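Pancreatic lipase related protein 2 (Equus caballus, PDB 1W52) probably hydrolyses the ester bonds of galactolipids and triacylglycerols to release fatty acids, as a lipase of the alpha/beta-hydrolase superfamily. Local coordinates at residues Phe229-Lys234 with Leu329-Ser334; Phe282-Cys287 with Gln325-Asn330; Asn355-Val360 with Ile374-Leu379; Phe403-Thr408 with Val441-Glu446. All coordinates share one frame; numbering follows the deposited sequence.

The four contacts fall into two pairs. Contacts 1 and 2 lie at one end of the main sheet of the lipase domain and share Leu329 and Asn330: strand 325-329 runs between strand 226-230 and strand 285-286, and Phe229 N lies 2.8 Å from Phe327 O. Contacts 3 and 4 belong to the PLAT domain, their centres about 9 Å apart, with Leu358 CD2 3.2 Å from Phe403 CZ. Nearest atoms of contacts 1 and 3 are about 13 Å apart. Contact 1 comes closest to the predicted catalytic triad: the Phe229 side chain is about 8 Å from that of Asp178, and the Pro230 side chain about 11 Å from that of His265.

Contact 1: Phe229-Lys234 with Leu329-Ser334; sequences FPNGGK and LNTGES
Asn231 grips the chain at Leu329-Thr331 with both branches of its amide and with its backbone. ND2 gives a nearly straight hydrogen bond (170°) to Thr331 OG1 at 2.6 Å, with the hydroxyl in the amide plane. OD1 accepts Thr331 N at 2.9 Å, and the backbone Asn231 N reaches Leu329 O at 2.7 Å. This polar knot is the tight, buried part, and it is backed by Leu329 CD2, which lies 3.8 Å from Pro230 CA. Tyr271 of helix 257-277 packs against Pro230 and Asn231. Toward the partly exposed side the grip slackens: Asn330 ND2 makes a long, weak bond of 3.3 Å to Asn231 OD1, its stronger partner being Tyr290 OH.

The residue types follow from a type II turn, Phe229 to Gly232, at the end of strand 226-230. Proline suits the second place, with its fixed phi, whereas Asn231 takes the third with positive phi (54°), which asparagine tolerates better than most residues. Donor and acceptor sit side by side on Thr331, which largely satisfies them. Turning the amide over would set its NH2 against Thr331 N, donor against donor, whereas the hydroxyl could adapt, so the backbone N-H tells oxygen from nitrogen.

Contact 2: Phe282-Cys287 with Gln325-Asn330; sequences FLAYPC and QTFFLN
An antiparallel pairing at the edge of the main sheet joins the short strand 285-286 to strand 325-329, with Tyr285 and Phe328 as the hydrogen-bonded pair. Tyr285 N donates to Phe328 O at 2.9 Å, and Phe328 N returns a bond to Tyr285 O at 2.8 Å; each donor lies in the plane of the carbonyl it meets. Pro286 suits an edge strand because its nitrogen, with no hydrogen to give, points away from strand 325-329, to the side where no further strand of the sheet pairs. In the alpha/beta-hydrolase fold of the lipase domain most central strands are parallel; here 285-286 reverses direction and is the outermost strand at this end.

The Phe327 ring is met obliquely by Pro286, with CG 3.8 Å from Phe327 CD2, while Ala284, with a single methyl, lets the backbones come close, its CB against Phe327 CB, and packs on Phe228 of strand 226-230. The methyls of Leu329 diverge, CD1 to Phe282 CB (4.0 Å) and CD2 to Ala284 CB (4.1 Å). Near the other end Cys287 CB touches the edge of the Phe328 ring at CD1, 3.5 Å away, while its sulfur is tied in a disulfide to Cys298. Thr326 OG1 adds a weak bond to Cys287 O.

Contact 3: Asn355-Val360 with Ile374-Leu379; sequences NGYLKV and IFKGSL
Val360 and Ile374 meet through the branches their torsions turn across the gap: Val360 has CG1 anti to its nitrogen (chi1 -172°), leaving CG2 beside the nitrogen to touch CG1 of Ile374, which chi1 of -44° holds anti to the carbonyl carbon. The two side chains cross at a slant, 3.4 Å between those carbons. On this same interior side Leu358 CD1 lies 3.9 Å from Phe375 CB and 4.1 Å from Leu379 CD2. Branched aliphatic residues fit such a buried layer, and Ile374 packs further onto Leu387 and Val389 of strand 387-391.

Two antiparallel segments of the PLAT domain, a beta-sandwich in this family, pair here through their backbones. Gly356 N donates to Gly377 O at 3.2 Å, and the return bond from Gly377 N is weak; both glycines have phi on the positive side, where a CB would press on the preceding carbonyl O. Farther along, Ile374 N bonds to Leu358 O at 3.0 Å, approaching from above the carbonyl plane. On the exposed side Tyr357 and Lys376 run side by side, Lys376 CB sitting at the ring edge, 3.9 Å from Tyr357 CD1. Lysine suits this rim: its methylenes pass along the ring edge while NZ makes a long, weak ion pair with Glu373.

Contact 4: Phe403-Thr408 with Val441-Glu446; sequences FVWNKT and VQDNVE
The indole of Trp405 has the carboxylate of Asp443 over one face and the backbone of Gln442 at its edge. Asp443 OD2 sits over the middle of the ring system, 3.5 Å from Trp405 CE2, with the carboxylate and ring planes turned 43° apart. At the edge, Trp405 NE1 donates to Gln442 O at 2.9 Å; the oxygen lies close to the ring plane, and the donor uses one of its lone pairs, although the bond is bent (130°). Tryptophan suits the place because its rim N-H meets Gln442 O while its large ring also packs on Leu379. A chi1 of 71° sets the ring between its own nitrogen and carbonyl carbon, turned toward Gln442 and Asp443.

Lys407 approaches the same carboxylate with its aliphatic part, CD lying 3.5 Å from Asp443 OD2. Its ammonium group stays farther off, NZ being 4.9 Å from that oxygen, so the opposite charges are near without pairing, and the lysine may still ease the cost of a negative group above a pi face. The backbones touch loosely: Asn444 N gives a weak bond to Trp405 O, and Val404 CA makes a CH...O contact with Val445 O at 3.2 Å. Asn444 has positive phi, which asparagine accepts readily. Alongside, Val404 CG2 rests on Glu446 CG at 3.8 Å, the aliphatic stem of a surface acid.

In the PLAT domain this surface contact joins the loop between strands 387-391 and 435-436 to the loop between strands 435-436 and 450-451, while Phe403 and Trp405 pack inward on Leu358 and Leu379, beside the paired strands 355-356 and 377-378.

Contact 1: Phe229-Lys234 with Leu329-Ser334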
loop_
_atom_site.group_PDB
_atom_site.type_symbol
_atom_site.label_atom_id
_atom_site.label_comp_id
_atom_site.label_asym_id
_atom_site.label_seq_id
_atom_site.Cartn_x
_atom_site.Cartn_y
_atom_site.Cartn_z
ATOM N N PHE A 229 5.108 4.890 0.296
ATOM C CA PHE A 229 5.934 4.327 -0.787
ATOM C C PHE A 229 6.634 2.990 -0.477
ATOM O O PHE A 229 7.854 2.956 -0.314
ATOM C CB PHE A 229 6.963 5.373 -1.186
ATOM C CG PHE A 229 6.362 6.571 -1.781
ATOM C CD1 PHE A 229 5.870 7.579 -0.964
ATOM C CD2 PHE A 229 6.232 6.679 -3.155
ATOM C CE1 PHE A 229 5.281 8.742 -1.553
ATOM C CE2 PHE A 229 5.603 7.792 -3.757
ATOM C CZ PHE A 229 5.137 8.831 -2.962
ATOM N N PRO A 230 5.895 1.892 -0.389
ATOM C CA PRO A 230 6.490 0.597 -0.052
ATOM C C PRO A 230 7.602 0.223 -1.006
ATOM O O PRO A 230 7.492 0.258 -2.248
ATOM C CB PRO A 230 5.336 -0.395 -0.248
ATOM C CG PRO A 230 4.330 0.330 -1.100
ATOM C CD PRO A 230 4.458 1.761 -0.607
ATOM N N ASN A 231 8.714 -0.156 -0.432
ATOM C CA ASN A 231 9.867 -0.459 -1.243
ATOM C C ASN A 231 10.223 0.660 -2.161
ATOM O O ASN A 231 10.678 0.379 -3.277
ATOM C CB ASN A 231 9.552 -1.684 -2.011
ATOM C CG ASN A 231 8.896 -2.731 -1.121
ATOM O OD1 ASN A 231 9.478 -3.093 -0.078
ATOM N ND2 ASN A 231 7.701 -3.219 -1.505
ATOM N N GLY A 232 10.047 1.917 -1.745
ATOM C CA GLY A 232 10.238 3.026 -2.674
ATOM C C GLY A 232 9.126 3.234 -3.716
ATOM O O GLY A 232 9.111 4.214 -4.471
ATOM N N GLY A 233 8.174 2.329 -3.754
ATOM C CA GLY A 233 7.045 2.480 -4.637
ATOM C C GLY A 233 7.223 2.330 -6.140
ATOM O O GLY A 233 6.276 2.523 -6.878
ATOM N N LYS A 234 8.406 1.954 -6.599
ATOM C CA LYS A 234 8.612 1.777 -8.041
ATOM C C LYS A 234 8.794 0.296 -8.434
ATOM O O LYS A 234 8.321 -0.108 -9.483
ATOM C CB LYS A 234 9.764 2.676 -8.526
ATOM C CG LYS A 234 9.542 4.142 -8.128
ATOM C CD LYS A 234 10.109 5.214 -9.085
ATOM C CE LYS A 234 11.297 5.968 -8.489
ATOM N NZ LYS A 234 12.621 5.293 -8.893
ATOM N N LEU A 329 8.939 2.307 3.663
ATOM C CA LEU A 329 8.977 1.060 4.379
ATOM C C LEU A 329 9.327 -0.070 3.373
ATOM O O LEU A 329 9.438 0.191 2.161
ATOM C CB LEU A 329 7.639 0.821 5.058
ATOM C CG LEU A 329 6.508 0.593 4.077
ATOM C CD1 LEU A 329 5.376 -0.302 4.701
ATOM C CD2 LEU A 329 6.002 1.901 3.534
ATOM N N ASN A 330 9.484 -1.300 3.859
ATOM C CA ASN A 330 9.730 -2.410 2.968
ATOM C C ASN A 330 8.785 -3.577 3.256
ATOM O O ASN A 330 8.709 -4.045 4.373
ATOM C CB ASN A 330 11.214 -2.875 3.068
ATOM C CG ASN A 330 12.228 -1.890 2.413
ATOM O OD1 ASN A 330 13.382 -1.738 2.908
ATOM N ND2 ASN A 330 11.816 -1.232 1.324
ATOM N N THR A 331 8.102 -4.079 2.240
ATOM C CA THR A 331 7.281 -5.273 2.393
ATOM C C THR A 331 8.040 -6.570 2.223
ATOM O O THR A 331 9.199 -6.590 1.899
ATOM C CB THR A 331 6.170 -5.270 1.354
ATOM O OG1 THR A 331 6.753 -5.007 0.066
ATOM C CG2 THR A 331 5.179 -4.146 1.647
ATOM N N GLY A 332 7.330 -7.666 2.418
ATOM C CA GLY A 332 7.827 -8.970 2.059
ATOM C C GLY A 332 7.681 -9.256 0.579
ATOM O O GLY A 332 7.006 -8.514 -0.127
ATOM N N GLU A 333 8.328 -10.344 0.142
ATOM C CA GLU A 333 8.267 -10.866 -1.225
ATOM C C GLU A 333 6.967 -11.628 -1.478
ATOM O O GLU A 333 6.564 -11.690 -2.623
ATOM C CB GLU A 333 9.463 -11.826 -1.535
ATOM C CG GLU A 333 10.884 -11.222 -1.706
ATOM C CD GLU A 333 11.607 -10.856 -0.379
ATOM O OE1 GLU A 333 11.529 -11.631 0.608
ATOM O OE2 GLU A 333 12.271 -9.782 -0.314
ATOM N N SER A 334 6.323 -12.213 -0.449
ATOM C CA SER A 334 5.082 -13.023 -0.648
ATOM C C SER A 334 4.183 -13.421 0.563
ATOM O O SER A 334 4.515 -13.212 1.705
ATOM C CB SER A 334 5.436 -14.306 -1.393
ATOM O OG SER A 334 6.648 -14.822 -0.884
#

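Contact 2: Phe282-Cys287 with Gln325-Asn330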
loop_
_atom_site.group_PDB
_atom_site.type_symbol
_atom_site.label_atom_id
_atom_site.label_comp_id
_atom_site.label_asym_id
_atom_site.label_seq_id
_atom_site.Cartn_x
_atom_site.Cartn_y
_atom_site.Cartn_z
ATOM N N PHE A 282 2.896 -3.385 8.436
ATOM C CA PHE A 282 3.322 -2.446 7.409
ATOM C C PHE A 282 3.434 -1.086 8.010
ATOM O O PHE A 282 2.646 -0.219 7.690
ATOM C CB PHE A 282 2.325 -2.374 6.250
ATOM C CG PHE A 282 1.902 -3.708 5.684
ATOM C CD1 PHE A 282 2.406 -4.163 4.495
ATOM C CD2 PHE A 282 0.923 -4.478 6.301
ATOM C CE1 PHE A 282 1.951 -5.376 3.949
ATOM C CE2 PHE A 282 0.475 -5.715 5.733
ATOM C CZ PHE A 282 1.003 -6.152 4.584
ATOM N N LEU A 283 4.400 -0.896 8.885
ATOM C CA LEU A 283 4.559 0.387 9.525
ATOM C C LEU A 283 5.343 1.336 8.658
ATOM O O LEU A 283 6.471 1.079 8.333
ATOM C CB LEU A 283 5.302 0.238 10.838
ATOM C CG LEU A 283 4.658 -0.461 12.060
ATOM C CD1 LEU A 283 4.540 -2.013 11.945
ATOM C CD2 LEU A 283 5.493 -0.093 13.266
ATOM N N ALA A 284 4.770 2.457 8.295
ATOM C CA ALA A 284 5.519 3.400 7.509
ATOM C C ALA A 284 6.350 4.334 8.374
ATOM O O ALA A 284 6.009 4.651 9.501
ATOM C CB ALA A 284 4.572 4.176 6.651
ATOM N N TYR A 285 7.451 4.790 7.825
ATOM C CA TYR A 285 8.368 5.642 8.567
ATOM C C TYR A 285 8.437 6.927 7.791
ATOM O O TYR A 285 8.454 6.887 6.574
ATOM C CB TYR A 285 9.788 5.047 8.645
ATOM C CG TYR A 285 9.892 3.751 9.420
ATOM C CD1 TYR A 285 9.267 2.630 8.964
ATOM C CD2 TYR A 285 10.606 3.654 10.599
ATOM C CE1 TYR A 285 9.320 1.476 9.613
ATOM C CE2 TYR A 285 10.656 2.431 11.287
ATOM C CZ TYR A 285 10.000 1.359 10.759
ATOM O OH TYR A 285 9.982 0.093 11.290
ATOM N N PRO A 286 8.502 8.074 8.438
ATOM C CA PRO A 286 8.492 9.327 7.677
ATOM C C PRO A 286 9.911 9.593 7.213
ATOM O O PRO A 286 10.800 9.080 7.907
ATOM C CB PRO A 286 7.986 10.333 8.700
ATOM C CG PRO A 286 7.556 9.422 9.914
ATOM C CD PRO A 286 8.560 8.299 9.887
ATOM N N CYS A 287 10.104 10.290 6.084
ATOM C CA CYS A 287 11.416 10.469 5.480
ATOM C C CYS A 287 11.334 11.318 4.251
ATOM O O CYS A 287 10.277 11.430 3.689
ATOM C CB CYS A 287 11.992 9.138 5.058
ATOM S SG CYS A 287 13.753 8.968 5.456
ATOM N N GLN A 325 2.272 14.284 3.223
ATOM C CA GLN A 325 3.095 13.640 4.232
ATOM C C GLN A 325 3.517 12.320 3.635
ATOM O O GLN A 325 2.665 11.508 3.264
ATOM C CB GLN A 325 2.306 13.342 5.507
ATOM C CG GLN A 325 1.768 14.544 6.286
ATOM C CD GLN A 325 0.953 14.146 7.535
ATOM O OE1 GLN A 325 -0.295 14.067 7.483
ATOM N NE2 GLN A 325 1.655 13.908 8.649
ATOM N N THR A 326 4.822 12.098 3.532
ATOM C CA THR A 326 5.276 10.883 2.898
ATOM C C THR A 326 5.964 9.988 3.884
ATOM O O THR A 326 6.641 10.453 4.817
ATOM C CB THR A 326 6.228 11.161 1.729
ATOM O OG1 THR A 326 7.392 11.764 2.239
ATOM C CG2 THR A 326 5.718 12.228 0.769
ATOM N N PHE A 327 5.763 8.691 3.648
ATOM C CA PHE A 327 6.364 7.611 4.423
ATOM C C PHE A 327 6.909 6.437 3.539
ATOM O O PHE A 327 6.435 6.209 2.408
ATOM C CB PHE A 327 5.358 7.052 5.424
ATOM C CG PHE A 327 4.585 8.098 6.129
ATOM C CD1 PHE A 327 3.631 8.880 5.428
ATOM C CD2 PHE A 327 4.796 8.336 7.499
ATOM C CE1 PHE A 327 2.906 9.868 6.071
ATOM C CE2 PHE A 327 4.074 9.317 8.135
ATOM C CZ PHE A 327 3.123 10.086 7.402
ATOM N N PHE A 328 7.889 5.707 4.094
ATOM C CA PHE A 328 8.592 4.636 3.424
ATOM C C PHE A 328 8.675 3.427 4.266
ATOM O O PHE A 328 8.475 3.476 5.404
ATOM C CB PHE A 328 9.983 5.075 3.054
ATOM C CG PHE A 328 9.987 6.176 2.065
ATOM C CD1 PHE A 328 10.236 7.479 2.459
ATOM C CD2 PHE A 328 9.675 5.939 0.748
ATOM C CE1 PHE A 328 10.240 8.549 1.534
ATOM C CE2 PHE A 328 9.660 7.011 -0.188
ATOM C CZ PHE A 328 9.951 8.317 0.218
ATOM N N LEU A 329 8.939 2.307 3.663
ATOM C CA LEU A 329 8.977 1.060 4.379
ATOM C C LEU A 329 9.327 -0.070 3.373
ATOM O O LEU A 329 9.438 0.191 2.161
ATOM C CB LEU A 329 7.639 0.821 5.058
ATOM C CG LEU A 329 6.508 0.593 4.077
ATOM C CD1 LEU A 329 5.376 -0.302 4.701
ATOM C CD2 LEU A 329 6.002 1.901 3.534
ATOM N N ASN A 330 9.484 -1.300 3.859
ATOM C CA ASN A 330 9.730 -2.410 2.968
ATOM C C ASN A 330 8.785 -3.577 3.256
ATOM O O ASN A 330 8.709 -4.045 4.373
ATOM C CB ASN A 330 11.214 -2.875 3.068
ATOM C CG ASN A 330 12.228 -1.890 2.413
ATOM O OD1 ASN A 330 13.382 -1.738 2.908
ATOM N ND2 ASN A 330 11.816 -1.232 1.324
#

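Contact 3: Asn355-Val360 with Ile374-Leu379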
loop_
_atom_site.group_PDB
_atom_site.type_symbol
_atom_site.label_atom_id
_atom_site.label_comp_id
_atom_site.label_asym_id
_atom_site.label_seq_id
_atom_site.Cartn_x
_atom_site.Cartn_y
_atom_site.Cartn_z
ATOM N N ASN A 355 39.091 -8.973 5.145
ATOM C CA ASN A 355 37.965 -8.536 4.290
ATOM C C ASN A 355 36.853 -9.568 4.219
ATOM O O ASN A 355 37.128 -10.772 4.170
ATOM C CB ASN A 355 38.423 -8.200 2.878
ATOM C CG ASN A 355 39.171 -6.914 2.829
ATOM O OD1 ASN A 355 38.588 -5.839 2.782
ATOM N ND2 ASN A 355 40.483 -7.007 2.897
ATOM N N GLY A 356 35.597 -9.119 4.206
ATOM C CA GLY A 356 34.524 -10.090 4.137
ATOM C C GLY A 356 33.092 -9.742 4.452
ATOM O O GLY A 356 32.746 -8.634 4.854
ATOM N N TYR A 357 32.272 -10.765 4.236
ATOM C CA TYR A 357 30.858 -10.784 4.574
ATOM C C TYR A 357 30.730 -10.755 6.101
ATOM O O TYR A 357 31.635 -11.237 6.799
ATOM C CB TYR A 357 30.200 -12.064 4.008
ATOM C CG TYR A 357 29.973 -12.086 2.500
ATOM C CD1 TYR A 357 29.877 -10.891 1.746
ATOM C CD2 TYR A 357 29.826 -13.302 1.825
ATOM C CE1 TYR A 357 29.645 -10.914 0.346
ATOM C CE2 TYR A 357 29.589 -13.340 0.428
ATOM C CZ TYR A 357 29.498 -12.146 -0.312
ATOM O OH TYR A 357 29.266 -12.196 -1.689
ATOM N N LEU A 358 29.631 -10.188 6.613
ATOM C CA LEU A 358 29.401 -10.092 8.051
ATOM C C LEU A 358 27.990 -10.526 8.331
ATOM O O LEU A 358 27.100 -9.729 8.585
ATOM C CB LEU A 358 29.681 -8.676 8.560
ATOM C CG LEU A 358 31.044 -8.536 9.253
ATOM C CD1 LEU A 358 31.428 -7.059 9.575
ATOM C CD2 LEU A 358 31.080 -9.413 10.529
ATOM N N LYS A 359 27.796 -11.827 8.258
ATOM C CA LYS A 359 26.461 -12.380 8.323
ATOM C C LYS A 359 25.962 -12.441 9.773
ATOM O O LYS A 359 26.694 -12.046 10.701
ATOM C CB LYS A 359 26.411 -13.729 7.603
ATOM C CG LYS A 359 26.831 -13.576 6.145
ATOM C CD LYS A 359 26.637 -14.808 5.304
ATOM C CE LYS A 359 27.275 -14.591 3.934
ATOM N NZ LYS A 359 27.487 -15.863 3.187
ATOM N N VAL A 360 24.697 -12.875 9.923
ATOM C CA VAL A 360 23.928 -12.844 11.173
ATOM C C VAL A 360 22.641 -13.680 11.032
ATOM O O VAL A 360 22.024 -13.693 9.976
ATOM C CB VAL A 360 23.476 -11.416 11.525
ATOM C CG1 VAL A 360 22.879 -11.421 12.901
ATOM C CG2 VAL A 360 24.614 -10.380 11.470
ATOM N N ILE A 374 25.333 -7.944 7.011
ATOM C CA ILE A 374 25.315 -6.547 7.495
ATOM C C ILE A 374 26.449 -5.679 6.918
ATOM O O ILE A 374 26.414 -4.443 6.957
ATOM C CB ILE A 374 25.387 -6.498 9.045
ATOM C CG1 ILE A 374 24.457 -7.528 9.690
ATOM C CG2 ILE A 374 25.075 -5.090 9.572
ATOM C CD1 ILE A 374 23.025 -7.414 9.293
ATOM N N PHE A 375 27.490 -6.338 6.423
ATOM C CA PHE A 375 28.631 -5.611 5.868
ATOM C C PHE A 375 29.583 -6.464 5.052
ATOM O O PHE A 375 29.897 -7.583 5.438
ATOM C CB PHE A 375 29.436 -4.978 6.991
ATOM C CG PHE A 375 30.220 -3.776 6.573
ATOM C CD1 PHE A 375 29.669 -2.801 5.743
ATOM C CD2 PHE A 375 31.503 -3.595 7.039
ATOM C CE1 PHE A 375 30.392 -1.676 5.377
ATOM C CE2 PHE A 375 32.225 -2.472 6.684
ATOM C CZ PHE A 375 31.664 -1.507 5.845
ATOM N N LYS A 376 30.036 -5.915 3.928
ATOM C CA LYS A 376 31.204 -6.432 3.230
ATOM C C LYS A 376 32.219 -5.283 3.053
ATOM O O LYS A 376 31.888 -4.171 2.612
ATOM C CB LYS A 376 30.830 -7.139 1.903
ATOM C CG LYS A 376 30.229 -6.216 0.843
ATOM C CD LYS A 376 29.681 -6.928 -0.431
ATOM C CE LYS A 376 28.945 -5.907 -1.364
ATOM N NZ LYS A 376 28.118 -4.886 -0.601
ATOM N N GLY A 377 33.457 -5.561 3.458
ATOM C CA GLY A 377 34.552 -4.613 3.300
ATOM C C GLY A 377 35.684 -4.865 4.275
ATOM O O GLY A 377 35.779 -5.965 4.847
ATOM N N SER A 378 36.523 -3.837 4.465
ATOM C CA SER A 378 37.691 -3.885 5.370
ATOM C C SER A 378 37.291 -3.917 6.842
ATOM O O SER A 378 36.488 -3.102 7.304
ATOM C CB SER A 378 38.628 -2.685 5.137
ATOM O OG SER A 378 38.249 -1.568 5.936
ATOM N N LEU A 379 37.900 -4.832 7.581
ATOM C CA LEU A 379 37.443 -5.158 8.920
ATOM C C LEU A 379 38.412 -4.704 10.040
ATOM O O LEU A 379 38.653 -5.445 11.011
ATOM C CB LEU A 379 37.136 -6.671 8.990
ATOM C CG LEU A 379 36.220 -7.231 7.888
ATOM C CD1 LEU A 379 35.766 -8.666 8.196
ATOM C CD2 LEU A 379 35.023 -6.360 7.720
#

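Contact 4: Phe403-Thr408 with Val441-Glu446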
loop_
_atom_site.group_PDB
_atom_site.type_symbol
_atom_site.label_atom_id
_atom_site.label_comp_id
_atom_site.label_asym_id
_atom_site.label_seq_id
_atom_site.Cartn_x
_atom_site.Cartn_y
_atom_site.Cartn_z
ATOM N N PHE A 403 25.795 -14.685 14.165
ATOM C CA PHE A 403 27.034 -14.225 13.459
ATOM C C PHE A 403 27.391 -15.120 12.220
ATOM O O PHE A 403 26.492 -15.596 11.508
ATOM C CB PHE A 403 28.242 -14.109 14.425
ATOM C CG PHE A 403 29.295 -13.106 13.999
ATOM C CD1 PHE A 403 28.954 -11.793 13.719
ATOM C CD2 PHE A 403 30.626 -13.453 13.898
ATOM C CE1 PHE A 403 29.921 -10.842 13.331
ATOM C CE2 PHE A 403 31.586 -12.493 13.511
ATOM C CZ PHE A 403 31.224 -11.196 13.226
ATOM N N VAL A 404 28.725 -15.260 11.860
ATOM C CA VAL A 404 29.332 -16.118 10.809
ATOM C C VAL A 404 30.101 -15.132 9.960
ATOM O O VAL A 404 29.871 -13.913 10.023
ATOM C CB VAL A 404 28.367 -16.905 9.851
ATOM C CG1 VAL A 404 29.136 -17.473 8.666
ATOM C CG2 VAL A 404 27.702 -18.066 10.580
ATOM N N TRP A 405 31.056 -15.396 9.279
ATOM C CA TRP A 405 31.712 -14.477 8.371
ATOM C C TRP A 405 32.729 -15.221 7.492
ATOM O O TRP A 405 33.296 -16.273 7.869
ATOM C CB TRP A 405 32.323 -13.275 9.106
ATOM C CG TRP A 405 33.507 -13.606 9.906
ATOM C CD1 TRP A 405 33.572 -14.476 10.959
ATOM C CD2 TRP A 405 34.829 -13.079 9.731
ATOM N NE1 TRP A 405 34.851 -14.510 11.463
ATOM C CE2 TRP A 405 35.649 -13.665 10.732
ATOM C CE3 TRP A 405 35.408 -12.157 8.834
ATOM C CZ2 TRP A 405 37.017 -13.366 10.858
ATOM C CZ3 TRP A 405 36.775 -11.870 8.954
ATOM C CH2 TRP A 405 37.559 -12.473 9.959
ATOM N N ASN A 406 32.933 -14.660 6.309
ATOM C CA ASN A 406 33.629 -15.328 5.242
ATOM C C ASN A 406 34.664 -14.390 4.649
ATOM O O ASN A 406 34.717 -13.212 5.015
ATOM C CB ASN A 406 32.598 -15.783 4.218
ATOM C CG ASN A 406 31.661 -16.846 4.774
ATOM O OD1 ASN A 406 30.498 -16.581 5.063
ATOM N ND2 ASN A 406 32.180 -18.054 4.935
ATOM N N LYS A 407 35.476 -14.924 3.734
ATOM C CA LYS A 407 36.680 -14.258 3.211
ATOM C C LYS A 407 36.491 -13.580 1.821
ATOM O O LYS A 407 35.676 -14.005 1.011
ATOM C CB LYS A 407 37.807 -15.302 3.137
ATOM C CG LYS A 407 37.950 -16.230 4.372
ATOM C CD LYS A 407 38.855 -15.610 5.441
ATOM C CE LYS A 407 39.667 -16.657 6.212
ATOM N NZ LYS A 407 41.144 -16.419 6.077
ATOM N N THR A 408 37.268 -12.537 1.545
ATOM C CA THR A 408 37.158 -11.776 0.292
ATOM C C THR A 408 38.520 -11.608 -0.371
ATOM O O THR A 408 38.676 -11.897 -1.546
ATOM C CB THR A 408 36.520 -10.402 0.584
ATOM O OG1 THR A 408 35.109 -10.511 0.433
ATOM C CG2 THR A 408 36.898 -9.311 -0.440
ATOM N N VAL A 441 36.710 -15.575 18.614
ATOM C CA VAL A 441 37.109 -16.706 17.787
ATOM C C VAL A 441 37.285 -16.172 16.351
ATOM O O VAL A 441 36.548 -15.284 15.885
ATOM C CB VAL A 441 36.117 -17.949 17.841
ATOM C CG1 VAL A 441 35.911 -18.486 19.273
ATOM C CG2 VAL A 441 34.790 -17.607 17.210
ATOM N N GLN A 442 38.286 -16.735 15.682
ATOM C CA GLN A 442 38.817 -16.233 14.420
ATOM C C GLN A 442 37.724 -16.071 13.373
ATOM O O GLN A 442 37.047 -15.040 13.360
ATOM C CB GLN A 442 39.944 -17.166 13.915
ATOM C CG GLN A 442 41.143 -17.296 14.863
ATOM C CD GLN A 442 42.239 -18.195 14.321
ATOM O OE1 GLN A 442 41.974 -19.109 13.532
ATOM N NE2 GLN A 442 43.473 -17.939 14.744
ATOM N N ASP A 443 37.550 -17.104 12.538
ATOM C CA ASP A 443 36.723 -17.056 11.328
ATOM C C ASP A 443 35.635 -18.113 11.338
ATOM O O ASP A 443 35.719 -19.077 12.085
ATOM C CB ASP A 443 37.576 -17.250 10.072
ATOM C CG ASP A 443 36.799 -16.980 8.803
ATOM O OD1 ASP A 443 36.107 -17.892 8.317
ATOM O OD2 ASP A 443 36.795 -15.876 8.239
ATOM N N ASN A 444 34.616 -17.913 10.502
ATOM C CA ASN A 444 33.593 -18.921 10.242
ATOM C C ASN A 444 33.182 -19.645 11.526
ATOM O O ASN A 444 33.534 -20.808 11.739
ATOM C CB ASN A 444 34.074 -19.924 9.182
ATOM C CG ASN A 444 33.058 -20.155 8.117
ATOM O OD1 ASN A 444 32.151 -20.962 8.263
ATOM N ND2 ASN A 444 33.196 -19.442 7.034
ATOM N N VAL A 445 32.474 -18.935 12.399
ATOM C CA VAL A 445 31.945 -19.539 13.626
ATOM C C VAL A 445 30.500 -19.066 13.849
ATOM O O VAL A 445 30.045 -18.122 13.205
ATOM C CB VAL A 445 32.862 -19.224 14.871
ATOM C CG1 VAL A 445 32.532 -20.135 16.067
ATOM C CG2 VAL A 445 34.338 -19.367 14.517
ATOM N N GLU A 446 29.766 -19.741 14.730
ATOM C CA GLU A 446 28.489 -19.216 15.208
ATOM C C GLU A 446 28.608 -18.709 16.668
ATOM O O GLU A 446 27.751 -18.994 17.533
ATOM C CB GLU A 446 27.382 -20.243 15.001
ATOM C CG GLU A 446 27.080 -20.433 13.522
ATOM C CD GLU A 446 26.473 -21.783 13.213
ATOM O OE1 GLU A 446 27.082 -22.807 13.585
ATOM O OE2 GLU A 446 25.390 -21.828 12.594
#